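Local coordinates for oligopeptide ABC transporter, periplasmic oligopeptide-binding protein, putative (Thermotoga maritima MSB8, PDB 5IPW) that probably binds oligopeptides in the periplasm and delivers them to an ABC transporter for uptake into the cell, at residues L79-L84 against T620-M625; A85-E90 against D616-P621; I526-D531 against E541-P546; I507-E512 against F517-W522. One frame throughout, in Å; residues are numbered along the deposited sequence.

Contact 1. Residues L79-L84 against T620-M625; sequences LIEVKL and TPLNAM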
loop_
_atom_site.group_PDB
_atom_site.type_symbol
_atom_site.label_atom_id
_atom_site.label_comp_id
_atom_site.label_asym_id
_atom_site.label_seq_id
_atom_site.Cartn_x
_atom_site.Cartn_y
_atom_site.Cartn_z
ATOM N N LEU A 79 10.119 6.343 6.061
ATOM C CA LEU A 79 11.516 6.541 5.662
ATOM C C LEU A 79 12.427 5.503 6.287
ATOM O O LEU A 79 13.452 5.144 5.718
ATOM C CB LEU A 79 12.028 7.915 6.100
ATOM C CG LEU A 79 11.383 9.133 5.453
ATOM C CD1 LEU A 79 12.135 10.383 5.885
ATOM C CD2 LEU A 79 11.375 9.007 3.939
ATOM N N ILE A 80 12.019 5.031 7.456
ATOM C CA ILE A 80 12.913 4.465 8.443
ATOM C C ILE A 80 12.732 2.948 8.588
ATOM O O ILE A 80 13.561 2.268 9.184
ATOM C CB ILE A 80 12.671 5.233 9.776
ATOM C CG1 ILE A 80 13.955 5.879 10.235
ATOM C CG2 ILE A 80 11.988 4.404 10.871
ATOM C CD1 ILE A 80 14.298 7.067 9.373
ATOM N N GLU A 81 11.663 2.427 8.002
ATOM C CA GLU A 81 11.237 1.056 8.230
ATOM C C GLU A 81 12.163 0.028 7.612
ATOM O O GLU A 81 12.737 0.238 6.545
ATOM C CB GLU A 81 9.815 0.841 7.697
ATOM C CG GLU A 81 8.735 1.126 8.726
ATOM C CD GLU A 81 7.368 1.293 8.100
ATOM O OE1 GLU A 81 7.029 0.535 7.160
ATOM O OE2 GLU A 81 6.635 2.197 8.549
ATOM N N VAL A 82 12.290 -1.097 8.303
ATOM C CA VAL A 82 13.052 -2.234 7.801
ATOM C C VAL A 82 12.232 -3.506 7.964
ATOM O O VAL A 82 11.439 -3.639 8.896
ATOM C CB VAL A 82 14.427 -2.378 8.501
ATOM C CG1 VAL A 82 15.314 -1.184 8.180
ATOM C CG2 VAL A 82 14.276 -2.549 10.007
ATOM N N LYS A 83 12.440 -4.436 7.042
ATOM C CA LYS A 83 11.640 -5.652 6.955
ATOM C C LYS A 83 12.565 -6.859 6.928
ATOM O O LYS A 83 13.738 -6.731 6.578
ATOM C CB LYS A 83 10.789 -5.618 5.675
ATOM C CG LYS A 83 10.082 -4.290 5.430
ATOM C CD LYS A 83 9.022 -4.013 6.487
ATOM C CE LYS A 83 8.388 -2.646 6.300
ATOM N NZ LYS A 83 7.506 -2.300 7.452
ATOM N N LEU A 84 12.040 -8.028 7.292
ATOM C CA LEU A 84 12.774 -9.274 7.103
ATOM C C LEU A 84 12.988 -9.452 5.621
ATOM O O LEU A 84 14.055 -9.854 5.170
ATOM C CB LEU A 84 11.995 -10.461 7.657
ATOM C CG LEU A 84 11.914 -10.541 9.180
ATOM C CD1 LEU A 84 11.035 -11.702 9.606
ATOM C CD2 LEU A 84 13.297 -10.688 9.789
ATOM N N THR A 620 5.138 3.562 0.835
ATOM C CA THR A 620 5.767 4.643 0.088
ATOM C C THR A 620 6.136 5.773 1.049
ATOM O O THR A 620 5.333 6.133 1.895
ATOM C CB THR A 620 4.844 5.138 -1.041
ATOM O OG1 THR A 620 4.614 4.066 -1.966
ATOM C CG2 THR A 620 5.462 6.291 -1.801
ATOM N N PRO A 621 7.360 6.326 0.933
ATOM C CA PRO A 621 8.382 6.099 -0.084
ATOM C C PRO A 621 9.375 4.963 0.178
ATOM O O PRO A 621 10.362 4.875 -0.543
ATOM C CB PRO A 621 9.129 7.430 -0.091
ATOM C CG PRO A 621 9.137 7.822 1.348
ATOM C CD PRO A 621 7.817 7.334 1.912
ATOM N N LEU A 622 9.134 4.092 1.155
ATOM C CA LEU A 622 10.035 2.940 1.377
ATOM C C LEU A 622 10.212 2.118 0.107
ATOM O O LEU A 622 11.260 1.535 -0.158
ATOM C CB LEU A 622 9.496 2.030 2.473
ATOM C CG LEU A 622 10.413 0.869 2.859
ATOM C CD1 LEU A 622 11.699 1.396 3.476
ATOM C CD2 LEU A 622 9.706 -0.075 3.815
ATOM N N ASN A 623 9.137 2.065 -0.650
ATOM C CA ASN A 623 9.078 1.488 -1.976
ATOM C C ASN A 623 10.198 1.980 -2.927
ATOM O O ASN A 623 10.629 1.252 -3.808
ATOM C CB ASN A 623 7.690 1.862 -2.526
ATOM C CG ASN A 623 7.400 1.234 -3.847
ATOM O OD1 ASN A 623 8.022 0.235 -4.221
ATOM N ND2 ASN A 623 6.451 1.809 -4.575
ATOM N N ALA A 624 10.639 3.226 -2.754
ATOM C CA ALA A 624 11.746 3.798 -3.524
ATOM C C ALA A 624 13.122 3.464 -2.942
ATOM O O ALA A 624 14.148 3.750 -3.563
ATOM C CB ALA A 624 11.582 5.309 -3.599
ATOM N N MET A 625 13.125 2.903 -1.737
ATOM C CA MET A 625 14.320 2.456 -1.029
ATOM C C MET A 625 15.260 3.594 -0.644
ATOM O O MET A 625 16.375 3.686 -1.144
ATOM C CB MET A 625 15.054 1.359 -1.830
ATOM C CG MET A 625 15.631 0.248 -0.953
ATOM S SD MET A 625 14.410 -0.406 0.216
ATOM C CE MET A 625 15.409 -1.518 1.190
#

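Contact 2. Residues A85-E90 against D616-P621; sequences AFWDKE and DVLRTP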
loop_
_atom_site.group_PDB
_atom_site.type_symbol
_atom_site.label_atom_id
_atom_site.label_comp_id
_atom_site.label_asym_id
_atom_site.label_seq_id
_atom_site.Cartn_x
_atom_site.Cartn_y
_atom_site.Cartn_z
ATOM N N ALA A 85 11.952 -9.140 4.863
ATOM C CA ALA A 85 12.050 -9.128 3.425
ATOM C C ALA A 85 11.205 -7.983 2.906
ATOM O O ALA A 85 10.058 -7.812 3.320
ATOM C CB ALA A 85 11.571 -10.451 2.857
ATOM N N PHE A 86 11.784 -7.194 2.011
ATOM C CA PHE A 86 11.106 -6.025 1.475
ATOM C C PHE A 86 10.259 -6.411 0.288
ATOM O O PHE A 86 10.483 -7.453 -0.346
ATOM C CB PHE A 86 12.113 -4.968 1.026
ATOM C CG PHE A 86 12.869 -4.335 2.153
ATOM C CD1 PHE A 86 12.338 -3.255 2.840
ATOM C CD2 PHE A 86 14.114 -4.803 2.520
ATOM C CE1 PHE A 86 13.031 -2.662 3.876
ATOM C CE2 PHE A 86 14.815 -4.210 3.557
ATOM C CZ PHE A 86 14.269 -3.138 4.236
ATOM N N TRP A 87 9.291 -5.554 -0.015
ATOM C CA TRP A 87 8.673 -5.563 -1.330
ATOM C C TRP A 87 9.782 -5.294 -2.333
ATOM O O TRP A 87 10.756 -4.612 -2.023
ATOM C CB TRP A 87 7.633 -4.436 -1.471
ATOM C CG TRP A 87 6.346 -4.602 -0.728
ATOM C CD1 TRP A 87 5.802 -3.721 0.154
ATOM C CD2 TRP A 87 5.421 -5.691 -0.831
ATOM N NE1 TRP A 87 4.598 -4.191 0.619
ATOM C CE2 TRP A 87 4.341 -5.403 0.034
ATOM C CE3 TRP A 87 5.399 -6.883 -1.565
ATOM C CZ2 TRP A 87 3.252 -6.265 0.186
ATOM C CZ3 TRP A 87 4.316 -7.741 -1.413
ATOM C CH2 TRP A 87 3.259 -7.428 -0.543
ATOM N N ASP A 88 9.641 -5.807 -3.542
ATOM C CA ASP A 88 10.371 -5.219 -4.648
ATOM C C ASP A 88 9.714 -3.858 -4.932
ATOM O O ASP A 88 8.772 -3.449 -4.240
ATOM C CB ASP A 88 10.331 -6.118 -5.874
ATOM C CG ASP A 88 8.987 -6.114 -6.554
ATOM O OD1 ASP A 88 7.953 -5.991 -5.861
ATOM O OD2 ASP A 88 8.966 -6.240 -7.793
ATOM N N LYS A 89 10.203 -3.155 -5.945
ATOM C CA LYS A 89 9.668 -1.830 -6.268
ATOM C C LYS A 89 8.182 -1.861 -6.682
ATOM O O LYS A 89 7.424 -0.965 -6.304
ATOM C CB LYS A 89 10.517 -1.181 -7.364
ATOM C CG LYS A 89 10.040 0.187 -7.808
ATOM C CD LYS A 89 10.735 0.622 -9.083
ATOM C CE LYS A 89 10.070 1.857 -9.656
ATOM N NZ LYS A 89 10.787 2.364 -10.854
ATOM N N GLU A 90 7.769 -2.877 -7.449
ATOM C CA GLU A 90 6.390 -2.934 -7.979
ATOM C C GLU A 90 5.349 -3.388 -6.932
ATOM O O GLU A 90 4.243 -2.834 -6.867
ATOM C CB GLU A 90 6.320 -3.786 -9.269
ATOM C CG GLU A 90 6.174 -5.298 -9.093
ATOM C CD GLU A 90 6.079 -6.047 -10.418
ATOM O OE1 GLU A 90 6.312 -7.276 -10.433
ATOM O OE2 GLU A 90 5.766 -5.412 -11.447
ATOM N N ASP A 616 -0.176 2.980 0.571
ATOM C CA ASP A 616 0.221 2.733 1.967
ATOM C C ASP A 616 0.737 1.299 2.153
ATOM O O ASP A 616 1.656 1.062 2.932
ATOM C CB ASP A 616 -0.934 3.031 2.938
ATOM C CG ASP A 616 -0.594 2.680 4.392
ATOM O OD1 ASP A 616 -0.764 1.501 4.786
ATOM O OD2 ASP A 616 -0.170 3.581 5.149
ATOM N N VAL A 617 0.146 0.355 1.433
ATOM C CA VAL A 617 0.586 -1.040 1.454
ATOM C C VAL A 617 2.048 -1.221 1.040
ATOM O O VAL A 617 2.726 -2.117 1.541
ATOM C CB VAL A 617 -0.333 -1.934 0.581
ATOM C CG1 VAL A 617 -0.447 -1.397 -0.842
ATOM C CG2 VAL A 617 0.146 -3.379 0.569
ATOM N N LEU A 618 2.537 -0.376 0.136
ATOM C CA LEU A 618 3.939 -0.432 -0.289
ATOM C C LEU A 618 4.844 0.449 0.574
ATOM O O LEU A 618 6.045 0.576 0.311
ATOM C CB LEU A 618 4.063 -0.020 -1.753
ATOM C CG LEU A 618 3.236 -0.802 -2.773
ATOM C CD1 LEU A 618 3.392 -0.172 -4.149
ATOM C CD2 LEU A 618 3.638 -2.268 -2.808
ATOM N N ARG A 619 4.262 1.061 1.600
ATOM C CA ARG A 619 5.004 1.862 2.579
ATOM C C ARG A 619 5.693 3.065 1.937
ATOM O O ARG A 619 6.703 3.538 2.441
ATOM C CB ARG A 619 6.033 0.990 3.324
ATOM C CG ARG A 619 5.522 -0.368 3.802
ATOM C CD ARG A 619 4.261 -0.256 4.641
ATOM N NE ARG A 619 4.492 0.549 5.835
ATOM C CZ ARG A 619 3.567 1.260 6.476
ATOM N NH1 ARG A 619 2.310 1.296 6.052
ATOM N NH2 ARG A 619 3.908 1.953 7.551
ATOM N N THR A 620 5.138 3.562 0.835
ATOM C CA THR A 620 5.767 4.643 0.088
ATOM C C THR A 620 6.136 5.773 1.049
ATOM O O THR A 620 5.333 6.133 1.895
ATOM C CB THR A 620 4.844 5.138 -1.041
ATOM O OG1 THR A 620 4.614 4.066 -1.966
ATOM C CG2 THR A 620 5.462 6.291 -1.801
ATOM N N PRO A 621 7.360 6.326 0.933
ATOM C CA PRO A 621 8.382 6.099 -0.084
ATOM C C PRO A 621 9.375 4.963 0.178
ATOM O O PRO A 621 10.362 4.875 -0.543
ATOM C CB PRO A 621 9.129 7.430 -0.091
ATOM C CG PRO A 621 9.137 7.822 1.348
ATOM C CD PRO A 621 7.817 7.334 1.912
#

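Contact 3. Residues I526-D531 against E541-P546; sequences ISYYID and EVPEGP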
loop_
_atom_site.group_PDB
_atom_site.type_symbol
_atom_site.label_atom_id
_atom_site.label_comp_id
_atom_site.label_asym_id
_atom_site.label_seq_id
_atom_site.Cartn_x
_atom_site.Cartn_y
_atom_site.Cartn_z
ATOM N N ILE A 526 -23.290 -15.042 -1.276
ATOM C CA ILE A 526 -21.834 -15.184 -1.206
ATOM C C ILE A 526 -21.408 -15.775 0.137
ATOM O O ILE A 526 -20.511 -16.612 0.203
ATOM C CB ILE A 526 -21.128 -13.828 -1.429
ATOM C CG1 ILE A 526 -21.305 -13.379 -2.881
ATOM C CG2 ILE A 526 -19.640 -13.919 -1.098
ATOM C CD1 ILE A 526 -21.079 -11.903 -3.093
ATOM N N SER A 527 -22.053 -15.328 1.206
ATOM C CA SER A 527 -21.770 -15.830 2.542
ATOM C C SER A 527 -22.292 -17.264 2.701
ATOM O O SER A 527 -21.646 -18.105 3.334
ATOM C CB SER A 527 -22.403 -14.902 3.573
ATOM O OG SER A 527 -21.899 -15.151 4.863
ATOM N N TYR A 528 -23.462 -17.529 2.117
ATOM C CA TYR A 528 -24.042 -18.877 2.079
ATOM C C TYR A 528 -23.135 -19.855 1.311
ATOM O O TYR A 528 -22.955 -21.003 1.728
ATOM C CB TYR A 528 -25.463 -18.822 1.480
ATOM C CG TYR A 528 -26.129 -20.167 1.249
ATOM C CD1 TYR A 528 -26.154 -21.142 2.247
ATOM C CD2 TYR A 528 -26.757 -20.454 0.038
ATOM C CE1 TYR A 528 -26.764 -22.369 2.040
ATOM C CE2 TYR A 528 -27.373 -21.679 -0.179
ATOM C CZ TYR A 528 -27.372 -22.634 0.827
ATOM O OH TYR A 528 -27.974 -23.855 0.631
ATOM N N TYR A 529 -22.538 -19.378 0.220
ATOM C CA TYR A 529 -21.672 -20.197 -0.627
ATOM C C TYR A 529 -20.381 -20.582 0.083
ATOM O O TYR A 529 -20.023 -21.755 0.152
ATOM C CB TYR A 529 -21.343 -19.428 -1.900
ATOM C CG TYR A 529 -20.454 -20.158 -2.876
ATOM C CD1 TYR A 529 -19.070 -20.146 -2.735
ATOM C CD2 TYR A 529 -20.997 -20.839 -3.961
ATOM C CE1 TYR A 529 -18.252 -20.803 -3.639
ATOM C CE2 TYR A 529 -20.189 -21.497 -4.872
ATOM C CZ TYR A 529 -18.817 -21.476 -4.710
ATOM O OH TYR A 529 -18.011 -22.132 -5.616
ATOM N N ILE A 530 -19.677 -19.581 0.594
ATOM C CA ILE A 530 -18.416 -19.804 1.294
ATOM C C ILE A 530 -18.649 -20.771 2.445
ATOM O O ILE A 530 -17.909 -21.739 2.607
ATOM C CB ILE A 530 -17.817 -18.483 1.826
ATOM C CG1 ILE A 530 -17.368 -17.594 0.664
ATOM C CG2 ILE A 530 -16.624 -18.750 2.740
ATOM C CD1 ILE A 530 -17.189 -16.138 1.036
ATOM N N ASP A 531 -19.687 -20.502 3.234
ATOM C CA ASP A 531 -20.025 -21.356 4.373
ATOM C C ASP A 531 -20.279 -22.807 3.965
ATOM O O ASP A 531 -19.820 -23.731 4.638
ATOM C CB ASP A 531 -21.239 -20.811 5.143
ATOM C CG ASP A 531 -20.861 -20.167 6.471
ATOM O OD1 ASP A 531 -19.663 -19.891 6.709
ATOM O OD2 ASP A 531 -21.775 -19.944 7.291
ATOM N N GLU A 541 -30.109 -22.688 7.030
ATOM C CA GLU A 541 -31.028 -21.699 6.447
ATOM C C GLU A 541 -30.497 -21.103 5.134
ATOM O O GLU A 541 -29.349 -20.657 5.065
ATOM C CB GLU A 541 -31.287 -20.563 7.448
ATOM C CG GLU A 541 -31.860 -20.998 8.795
ATOM C CD GLU A 541 -33.323 -21.409 8.741
ATOM O OE1 GLU A 541 -34.031 -21.033 7.783
ATOM O OE2 GLU A 541 -33.773 -22.103 9.677
ATOM N N VAL A 542 -31.351 -21.095 4.108
ATOM C CA VAL A 542 -31.045 -20.506 2.801
ATOM C C VAL A 542 -31.553 -19.061 2.771
ATOM O O VAL A 542 -32.657 -18.797 3.249
ATOM C CB VAL A 542 -31.734 -21.304 1.667
ATOM C CG1 VAL A 542 -31.480 -20.677 0.300
ATOM C CG2 VAL A 542 -31.269 -22.753 1.675
ATOM N N PRO A 543 -30.761 -18.122 2.207
ATOM C CA PRO A 543 -31.227 -16.738 2.111
ATOM C C PRO A 543 -32.004 -16.469 0.820
ATOM O O PRO A 543 -31.743 -17.106 -0.205
ATOM C CB PRO A 543 -29.923 -15.942 2.121
ATOM C CG PRO A 543 -28.957 -16.833 1.420
ATOM C CD PRO A 543 -29.393 -18.258 1.669
ATOM N N GLU A 544 -32.948 -15.532 0.887
ATOM C CA GLU A 544 -33.728 -15.114 -0.280
ATOM C C GLU A 544 -32.952 -14.080 -1.102
ATOM O O GLU A 544 -31.795 -13.770 -0.804
ATOM C CB GLU A 544 -35.108 -14.566 0.147
ATOM C CG GLU A 544 -35.135 -13.135 0.699
ATOM C CD GLU A 544 -34.834 -13.043 2.190
ATOM O OE1 GLU A 544 -35.445 -12.190 2.868
ATOM O OE2 GLU A 544 -33.990 -13.816 2.693
ATOM N N GLY A 545 -33.598 -13.550 -2.137
ATOM C CA GLY A 545 -32.998 -12.526 -2.987
ATOM C C GLY A 545 -32.394 -13.140 -4.232
ATOM O O GLY A 545 -32.253 -14.362 -4.316
ATOM N N PRO A 546 -32.031 -12.298 -5.214
ATOM C CA PRO A 546 -31.441 -12.833 -6.433
ATOM C C PRO A 546 -30.104 -13.500 -6.147
ATOM O O PRO A 546 -29.309 -12.973 -5.367
ATOM C CB PRO A 546 -31.238 -11.590 -7.314
ATOM C CG PRO A 546 -32.057 -10.513 -6.688
ATOM C CD PRO A 546 -32.075 -10.828 -5.227
#

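Contact 4. Residues I507-E512 against F517-W522; sequences IFPGSE and FWYIGW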
loop_
_atom_site.group_PDB
_atom_site.type_symbol
_atom_site.label_atom_id
_atom_site.label_comp_id
_atom_site.label_asym_id
_atom_site.label_seq_id
_atom_site.Cartn_x
_atom_site.Cartn_y
_atom_site.Cartn_z
ATOM N N ILE A 507 -11.805 -6.895 -5.630
ATOM C CA ILE A 507 -11.625 -7.885 -6.677
ATOM C C ILE A 507 -12.406 -9.144 -6.330
ATOM O O ILE A 507 -13.073 -9.719 -7.191
ATOM C CB ILE A 507 -10.131 -8.199 -6.909
ATOM C CG1 ILE A 507 -9.507 -7.188 -7.872
ATOM C CG2 ILE A 507 -9.941 -9.568 -7.540
ATOM C CD1 ILE A 507 -9.795 -5.735 -7.560
ATOM N N PHE A 508 -12.329 -9.563 -5.070
ATOM C CA PHE A 508 -12.884 -10.842 -4.646
ATOM C C PHE A 508 -14.075 -10.695 -3.705
ATOM O O PHE A 508 -13.924 -10.211 -2.584
ATOM C CB PHE A 508 -11.798 -11.663 -3.966
ATOM C CG PHE A 508 -10.624 -11.935 -4.851
ATOM C CD1 PHE A 508 -10.745 -12.803 -5.922
ATOM C CD2 PHE A 508 -9.406 -11.312 -4.632
ATOM C CE1 PHE A 508 -9.673 -13.059 -6.754
ATOM C CE2 PHE A 508 -8.325 -11.563 -5.461
ATOM C CZ PHE A 508 -8.461 -12.439 -6.523
ATOM N N PRO A 509 -15.267 -11.119 -4.157
ATOM C CA PRO A 509 -16.411 -11.168 -3.264
ATOM C C PRO A 509 -16.157 -12.051 -2.057
ATOM O O PRO A 509 -15.572 -13.120 -2.197
ATOM C CB PRO A 509 -17.512 -11.758 -4.144
ATOM C CG PRO A 509 -17.153 -11.317 -5.517
ATOM C CD PRO A 509 -15.658 -11.352 -5.558
ATOM N N GLY A 510 -16.573 -11.585 -0.882
ATOM C CA GLY A 510 -16.455 -12.355 0.357
ATOM C C GLY A 510 -15.033 -12.627 0.821
ATOM O O GLY A 510 -14.795 -13.573 1.576
ATOM N N SER A 511 -14.082 -11.808 0.378
ATOM C CA SER A 511 -12.704 -11.909 0.860
ATOM C C SER A 511 -12.517 -11.121 2.159
ATOM O O SER A 511 -11.519 -11.298 2.854
ATOM C CB SER A 511 -11.732 -11.407 -0.197
ATOM O OG SER A 511 -12.043 -10.082 -0.569
ATOM N N GLU A 512 -13.470 -10.246 2.475
ATOM C CA GLU A 512 -13.423 -9.444 3.703
ATOM C C GLU A 512 -14.806 -9.389 4.350
ATOM O O GLU A 512 -15.810 -9.708 3.720
ATOM C CB GLU A 512 -12.916 -8.020 3.403
ATOM C CG GLU A 512 -11.530 -7.957 2.766
ATOM C CD GLU A 512 -10.938 -6.551 2.744
ATOM O OE1 GLU A 512 -10.855 -5.927 3.820
ATOM O OE2 GLU A 512 -10.545 -6.066 1.659
ATOM N N PHE A 517 -19.451 -2.208 -3.158
ATOM C CA PHE A 517 -20.760 -1.893 -3.688
ATOM C C PHE A 517 -21.218 -2.819 -4.804
ATOM O O PHE A 517 -22.409 -3.139 -4.871
ATOM C CB PHE A 517 -20.796 -0.451 -4.181
ATOM C CG PHE A 517 -20.509 0.548 -3.110
ATOM C CD1 PHE A 517 -21.287 0.592 -1.969
ATOM C CD2 PHE A 517 -19.458 1.437 -3.233
ATOM C CE1 PHE A 517 -21.026 1.507 -0.972
ATOM C CE2 PHE A 517 -19.192 2.357 -2.237
ATOM C CZ PHE A 517 -19.980 2.396 -1.109
ATOM N N TRP A 518 -20.298 -3.258 -5.667
ATOM C CA TRP A 518 -20.704 -3.974 -6.886
ATOM C C TRP A 518 -21.341 -5.336 -6.610
ATOM O O TRP A 518 -22.177 -5.777 -7.383
ATOM C CB TRP A 518 -19.572 -4.067 -7.939
ATOM C CG TRP A 518 -18.469 -5.087 -7.706
ATOM C CD1 TRP A 518 -17.246 -4.853 -7.152
ATOM C CD2 TRP A 518 -18.476 -6.471 -8.086
ATOM N NE1 TRP A 518 -16.502 -6.007 -7.130
ATOM C CE2 TRP A 518 -17.231 -7.015 -7.701
ATOM C CE3 TRP A 518 -19.416 -7.306 -8.696
ATOM C CZ2 TRP A 518 -16.907 -8.366 -7.891
ATOM C CZ3 TRP A 518 -19.090 -8.657 -8.888
ATOM C CH2 TRP A 518 -17.847 -9.166 -8.482
ATOM N N TYR A 519 -20.985 -5.982 -5.503
ATOM C CA TYR A 519 -21.618 -7.251 -5.153
ATOM C C TYR A 519 -22.351 -7.227 -3.825
ATOM O O TYR A 519 -22.675 -8.282 -3.287
ATOM C CB TYR A 519 -20.597 -8.390 -5.157
ATOM C CG TYR A 519 -19.476 -8.267 -4.155
ATOM C CD1 TYR A 519 -19.607 -8.760 -2.863
ATOM C CD2 TYR A 519 -18.270 -7.692 -4.515
ATOM C CE1 TYR A 519 -18.573 -8.662 -1.954
ATOM C CE2 TYR A 519 -17.231 -7.592 -3.616
ATOM C CZ TYR A 519 -17.387 -8.074 -2.337
ATOM O OH TYR A 519 -16.356 -7.976 -1.435
ATOM N N ILE A 520 -22.649 -6.039 -3.314
ATOM C CA ILE A 520 -23.148 -5.921 -1.945
ATOM C C ILE A 520 -24.504 -6.614 -1.765
ATOM O O ILE A 520 -24.716 -7.307 -0.773
ATOM C CB ILE A 520 -23.171 -4.447 -1.461
ATOM C CG1 ILE A 520 -23.381 -4.391 0.049
ATOM C CG2 ILE A 520 -24.228 -3.623 -2.173
ATOM C CD1 ILE A 520 -23.106 -3.024 0.633
ATOM N N GLY A 521 -25.395 -6.462 -2.741
ATOM C CA GLY A 521 -26.669 -7.177 -2.751
ATOM C C GLY A 521 -26.547 -8.698 -2.744
ATOM O O GLY A 521 -27.431 -9.382 -2.239
ATOM N N TRP A 522 -25.459 -9.234 -3.295
ATOM C CA TRP A 522 -25.221 -10.684 -3.292
ATOM C C TRP A 522 -24.550 -11.220 -2.018
ATOM O O TRP A 522 -24.295 -12.425 -1.916
ATOM C CB TRP A 522 -24.392 -11.088 -4.521
ATOM C CG TRP A 522 -25.090 -10.850 -5.828
ATOM C CD1 TRP A 522 -26.417 -11.023 -6.087
ATOM C CD2 TRP A 522 -24.494 -10.426 -7.063
ATOM N NE1 TRP A 522 -26.689 -10.712 -7.397
ATOM C CE2 TRP A 522 -25.525 -10.351 -8.021
ATOM C CE3 TRP A 522 -23.188 -10.108 -7.455
ATOM C CZ2 TRP A 522 -25.294 -9.965 -9.345
ATOM C CZ3 TRP A 522 -22.960 -9.715 -8.777
ATOM C CH2 TRP A 522 -24.009 -9.646 -9.700
HETATM O O HOH W 1 -15.690 -8.808 0.931
#

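Contact 1. Residues L79-L84 against T620-M625
The chain passes Pro621 and the 3-10 segment 622-624 as it leaves helix 73-80, with the CA atoms of Leu79 and Leu622 5.8 Å apart. Leu622 supplies the largest share of the contact. Its CG is anti to the backbone N (chi1 -175°), which extends the branch toward the facing chain: CD1 meets Glu81 O at 3.4 Å, while CD2 touches Lys83 CE at 3.8 Å. Leu79 CD2 lies 3.6 Å from CG of Pro621. Lys83 bends at chi2 (-66°) and carries NZ to Glu81 OE1, a 2.9 Å salt bridge in which NZ comes from above the carboxylate plane. NZ also donates to the carbonyls of Tyr184 and Gly185. Replacing Lys83 with an alanine would probably bare one flank of Leu622 and take from Glu81 a charge partner it has besides Arg619. The end of helix 73-80 and the chain leading into strand 85-87 pack here on the loop between strands 613-614 and 630-631, in a probable family 5 solute-binding protein.

Contact 2. Residues A85-E90 against D616-P621
Trp87 ends the short strand 85-87 and faces the type I beta turn from Asp616 to Arg619, its CA 7.1 Å from that of Leu618. The indole makes the one hydrogen bond across the contact: NE1 donates to Val617 O at 2.9 Å with a bent N-H...O angle of 144°, the oxygen lying somewhat out of the ring plane. Over one face of the indole sits Leu618 CD2, 4.0 Å from the centroid of the five-membered ring and nearly on its normal, a CH-pi contact. Strand 85-87 is an outermost strand of a five-stranded antiparallel sheet, and through Trp87 it meets the turn. A leucine in place of Trp87 would probably leave Val617 O without its indole donor and deprive Leu618 of the flat surface beneath CD2. Within the turn, Asp616 O takes two donors from opposite faces of its plane, Arg619 N at 2.9 Å and Arg619 NH1 at 3.2 Å. NH1 also pairs with Asp616 OD1 at the guanidinium edge, and Arg619 NE forms a salt bridge with Glu81 OE1.

Contact 3. Residues I526-D531 against E541-P546
The loop connecting helix 523-534 to helix 550-564, at the protein surface, brings Val542 and Pro543 against Tyr528 of the first helix. The CA atoms of Tyr528 and Val542 stand 7.2 Å apart, and the contact is made without hydrogen bonds. Tyr528 swings its ring out from the helix with CG anti to the backbone N (chi1 174°), laying one face toward the loop. Pro543 CD sits over that face, 4.2 Å from the ring centroid and 28° off the normal, in a CH-pi contact displaced toward the CB end of the ring; Pro543 CD comes within 3.8 Å of Tyr528 CD2. At the other end of the ring, Val542 CG2 touches Tyr528 OH at 3.6 Å. Pro539 also packs on Tyr528, and Trp525, one turn earlier in the helix, touches Val542 and donates its NE1 to Gly545 O. The result is a proline-aromatic CH-pi contact between a helix and the loop that returns along it.

Contact 4. Residues I507-E512 against F517-W522
The Tyr519 ring carries Pro509 on one face, with Trp518 CD2 and a water at its edge, and its own CD2 lies over a face of the Trp518 indole, offset toward the rim. Pro509 belongs to a type II beta turn from Phe508 to Ser511, in which Gly510 supplies the positive phi (66°), and the following segment folds back on this turn. Pro509 CA stands 3.6 Å from the Tyr519 centroid, 21° off the normal, as a CH-pi contact. With CG placed between the backbone N and the carbonyl carbon (chi1 62°), Tyr519 turns its ring back over the proline. Pro509 CG meets Trp518 CH2 at 3.7 Å, the two side chains crossing at about a right angle, and Ile507 O comes near the indole edge. Trp518 NE1 donates to Val506 O, and Trp587 stacks on the indole. Ser511 OG donates to Phe508 O at 2.8 Å, adding to the weak backbone bond from Ser511 N. Tyr519 OH is itself hydrogen-bonded to Met505 O and, at 2.6 Å, receives a hydrogen from the water, which in turn accepts one from Glu512 N at 3.1 Å.

In the fold
The four contacts form two pairs. Contacts 1 and 2 have centres 6 Å apart and share Thr620 and Pro621: helix 73-80 and strand 85-87, consecutive in the chain, both meet the loop after strand 613-614, and the salt bridge of Glu81 with Arg619 ties the two together. Contacts 4 and 3, in that order along the chain, are local closures within this long span. Their centres are 13 Å apart, with Ile526 of helix 523-534 packing on Pro509 and Tyr519. The first pair thus joins parts of the chain more than 500 residues apart near its centre, while the second organises the approach to helix 523-534 and the way out of it, farther from the centre.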